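Local atomic coordinates of MIP07328p (Drosophila melanogaster, PDB entry 6FKK), a protein that probably acts as a repulsive axon guidance cue that binds semaphorin receptors through its extracellular sema domain. Residues V443-E452 with V464-V473. Residues are numbered along the deposited sequence; the frame is centred on the assembly and turned at random.
Sequences VLPLGTPIRE and VVSDGSLVSV
Arg451 and Glu452 both face Val465 in a classic beta bulge, where the loop after strand 432-442 enters a four-stranded antiparallel blade of the sema-domain beta-propeller. Two backbone donors grip Val465 O: Arg451 N at 2.7 Å, nearly in line with the C=O bond, and Glu452 N at 3.3 Å, tilted from the carbonyl plane. Val465 N returns a bond to Glu452 O, and the two side chains run side by side on the same face; the Glu452 carboxylate continues to the backbone N of Ile30.

The Arg451 side chain bends at its second torsion (chi2 -71°) to meet Asp467 in a salt bridge. Guanidinium and carboxylate planes stand 73° apart; Arg451 NE meets Asp467 OD1 from above the carboxylate plane at 3.0 Å, while Arg451 NH2 makes a second, weak bond to Asp467 OD2. An alanine in place of Arg451 would probably leave the Asp467 carboxylate without its charged mate.

Nearer the start of the loop the contact is apolar. Leu444 and Val464 meet tip to tip, and Ile450 crosses Val464 at about a right angle. Val443, its CG1 anti to the backbone N (chi1 170°), sets that one methyl 3.6 Å from Val464 CG2 and 3.7 Å from Val473 CG1.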
loop_
_atom_site.group_PDB
_atom_site.type_symbol
_atom_site.label_atom_id
_atom_site.label_comp_id
_atom_site.label_asym_id
_atom_site.label_seq_id
_atom_site.Cartn_x
_atom_site.Cartn_y
_atom_site.Cartn_z
ATOM N N VAL A 443 -7.298 10.976 -15.718
ATOM C CA VAL A 443 -7.475 9.632 -16.252
ATOM C C VAL A 443 -8.930 9.184 -16.159
ATOM O O VAL A 443 -9.531 8.784 -17.155
ATOM C CB VAL A 443 -6.543 8.626 -15.542
ATOM C CG1 VAL A 443 -6.906 7.206 -15.940
ATOM C CG2 VAL A 443 -5.093 8.925 -15.880
ATOM N N LEU A 444 -9.503 9.239 -14.969
ATOM C CA LEU A 444 -10.889 8.857 -14.744
ATOM C C LEU A 444 -11.795 10.066 -14.914
ATOM O O LEU A 444 -11.326 11.204 -14.993
ATOM C CB LEU A 444 -11.030 8.258 -13.347
ATOM C CG LEU A 444 -10.241 6.982 -13.049
ATOM C CD1 LEU A 444 -10.621 6.432 -11.682
ATOM C CD2 LEU A 444 -10.475 5.946 -14.133
ATOM N N PRO A 445 -13.110 9.853 -15.005
ATOM C CA PRO A 445 -14.040 10.986 -14.945
ATOM C C PRO A 445 -13.785 11.835 -13.707
ATOM O O PRO A 445 -13.422 11.325 -12.646
ATOM C CB PRO A 445 -15.414 10.311 -14.900
ATOM C CG PRO A 445 -15.212 9.045 -15.651
ATOM C CD PRO A 445 -13.805 8.595 -15.342
ATOM N N LEU A 446 -13.994 13.147 -13.857
ATOM C CA LEU A 446 -13.545 14.122 -12.863
ATOM C C LEU A 446 -14.037 13.820 -11.451
ATOM O O LEU A 446 -13.437 14.299 -10.482
ATOM C CB LEU A 446 -13.996 15.526 -13.277
ATOM C CG LEU A 446 -13.360 16.703 -12.532
ATOM C CD1 LEU A 446 -11.887 16.845 -12.889
ATOM C CD2 LEU A 446 -14.113 17.992 -12.811
ATOM N N GLY A 447 -15.100 13.039 -11.300
ATOM C CA GLY A 447 -15.601 12.743 -9.973
ATOM C C GLY A 447 -15.029 11.484 -9.353
ATOM O O GLY A 447 -14.771 11.441 -8.145
ATOM N N THR A 448 -14.813 10.459 -10.173
ATOM C CA THR A 448 -14.490 9.138 -9.655
ATOM C C THR A 448 -13.109 9.126 -8.999
ATOM O O THR A 448 -12.152 9.682 -9.548
ATOM C CB THR A 448 -14.543 8.098 -10.774
ATOM O OG1 THR A 448 -13.794 8.569 -11.900
ATOM C CG2 THR A 448 -15.984 7.843 -11.201
ATOM N N PRO A 449 -12.979 8.510 -7.826
ATOM C CA PRO A 449 -11.676 8.407 -7.164
ATOM C C PRO A 449 -10.911 7.159 -7.586
ATOM O O PRO A 449 -11.476 6.171 -8.059
ATOM C CB PRO A 449 -12.045 8.332 -5.672
ATOM C CG PRO A 449 -13.553 8.530 -5.602
ATOM C CD PRO A 449 -14.072 8.108 -6.932
ATOM N N ILE A 450 -9.597 7.220 -7.385
ATOM C CA ILE A 450 -8.682 6.152 -7.772
ATOM C C ILE A 450 -8.388 5.298 -6.545
ATOM O O ILE A 450 -7.834 5.789 -5.552
ATOM C CB ILE A 450 -7.388 6.718 -8.378
ATOM C CG1 ILE A 450 -7.696 7.460 -9.681
ATOM C CG2 ILE A 450 -6.372 5.611 -8.613
ATOM C CD1 ILE A 450 -6.480 8.050 -10.349
ATOM N N ARG A 451 -8.749 4.016 -6.612
ATOM C CA ARG A 451 -8.584 3.104 -5.486
ATOM C C ARG A 451 -7.211 2.435 -5.475
ATOM O O ARG A 451 -6.564 2.364 -4.425
ATOM C CB ARG A 451 -9.691 2.045 -5.511
ATOM C CG ARG A 451 -11.094 2.607 -5.326
ATOM C CD ARG A 451 -11.317 3.077 -3.897
ATOM N NE ARG A 451 -12.685 3.543 -3.680
ATOM C CZ ARG A 451 -13.037 4.822 -3.605
ATOM N NH1 ARG A 451 -12.120 5.772 -3.721
ATOM N NH2 ARG A 451 -14.305 5.155 -3.404
ATOM N N GLU A 452 -6.753 1.941 -6.623
ATOM C CA GLU A 452 -5.483 1.235 -6.705
ATOM C C GLU A 452 -4.801 1.550 -8.030
ATOM O O GLU A 452 -5.420 2.062 -8.967
ATOM C CB GLU A 452 -5.670 -0.282 -6.561
ATOM C CG GLU A 452 -5.922 -0.753 -5.137
ATOM C CD GLU A 452 -6.509 -2.150 -5.086
ATOM O OE1 GLU A 452 -7.339 -2.475 -5.960
ATOM O OE2 GLU A 452 -6.141 -2.922 -4.176
ATOM N N VAL A 464 -5.377 2.012 -13.915
ATOM C CA VAL A 464 -6.070 2.724 -12.849
ATOM C C VAL A 464 -7.311 1.936 -12.454
ATOM O O VAL A 464 -8.047 1.434 -13.313
ATOM C CB VAL A 464 -6.426 4.151 -13.300
ATOM C CG1 VAL A 464 -7.153 4.895 -12.192
ATOM C CG2 VAL A 464 -5.170 4.894 -13.719
ATOM N N VAL A 465 -7.551 1.824 -11.151
ATOM C CA VAL A 465 -8.638 1.012 -10.614
ATOM C C VAL A 465 -9.556 1.906 -9.792
ATOM O O VAL A 465 -9.117 2.525 -8.815
ATOM C CB VAL A 465 -8.110 -0.151 -9.760
ATOM C CG1 VAL A 465 -9.267 -0.960 -9.195
ATOM C CG2 VAL A 465 -7.181 -1.030 -10.580
ATOM N N SER A 466 -10.826 1.966 -10.182
ATOM C CA SER A 466 -11.860 2.640 -9.415
ATOM C C SER A 466 -12.774 1.592 -8.786
ATOM O O SER A 466 -12.497 0.388 -8.831
ATOM C CB SER A 466 -12.639 3.613 -10.300
ATOM O OG SER A 466 -13.513 2.918 -11.174
ATOM N N ASP A 467 -13.878 2.055 -8.197
ATOM C CA ASP A 467 -14.820 1.122 -7.588
ATOM C C ASP A 467 -15.463 0.222 -8.634
ATOM O O ASP A 467 -15.714 -0.960 -8.377
ATOM C CB ASP A 467 -15.891 1.880 -6.806
ATOM C CG ASP A 467 -15.433 2.269 -5.416
ATOM O OD1 ASP A 467 -14.552 1.575 -4.859
ATOM O OD2 ASP A 467 -15.960 3.265 -4.880
ATOM N N GLY A 468 -15.725 0.754 -9.824
ATOM C CA GLY A 468 -16.420 -0.028 -10.825
ATOM C C GLY A 468 -15.803 -0.010 -12.207
ATOM O O GLY A 468 -16.522 -0.157 -13.200
ATOM N N SER A 469 -14.484 0.152 -12.297
ATOM C CA SER A 469 -13.841 0.174 -13.604
ATOM C C SER A 469 -12.342 -0.043 -13.461
ATOM O O SER A 469 -11.740 0.309 -12.443
ATOM C CB SER A 469 -14.103 1.496 -14.335
ATOM O OG SER A 469 -13.481 2.579 -13.666
ATOM N N LEU A 470 -11.758 -0.638 -14.499
ATOM C CA LEU A 470 -10.318 -0.657 -14.715
ATOM C C LEU A 470 -10.033 0.116 -15.992
ATOM O O LEU A 470 -10.679 -0.122 -17.018
ATOM C CB LEU A 470 -9.773 -2.083 -14.840
ATOM C CG LEU A 470 -10.139 -3.139 -13.798
ATOM C CD1 LEU A 470 -9.348 -4.408 -14.061
ATOM C CD2 LEU A 470 -9.890 -2.630 -12.393
ATOM N N VAL A 471 -9.079 1.039 -15.933
ATOM C CA VAL A 471 -8.725 1.870 -17.077
ATOM C C VAL A 471 -7.231 1.736 -17.328
ATOM O O VAL A 471 -6.428 1.854 -16.396
ATOM C CB VAL A 471 -9.112 3.344 -16.856
ATOM C CG1 VAL A 471 -8.567 4.211 -17.979
ATOM C CG2 VAL A 471 -10.622 3.481 -16.765
ATOM N N SER A 472 -6.862 1.490 -18.581
ATOM C CA SER A 472 -5.471 1.317 -18.977
ATOM C C SER A 472 -4.986 2.578 -19.683
ATOM O O SER A 472 -5.555 2.980 -20.702
ATOM C CB SER A 472 -5.319 0.100 -19.887
ATOM O OG SER A 472 -3.972 -0.080 -20.282
ATOM N N VAL A 473 -3.944 3.199 -19.140
ATOM C CA VAL A 473 -3.305 4.354 -19.768
ATOM C C VAL A 473 -1.822 4.040 -19.921
ATOM O O VAL A 473 -1.291 3.199 -19.180
ATOM C CB VAL A 473 -3.536 5.637 -18.952
ATOM C CG1 VAL A 473 -5.029 5.919 -18.822
ATOM C CG2 VAL A 473 -2.885 5.527 -17.582
#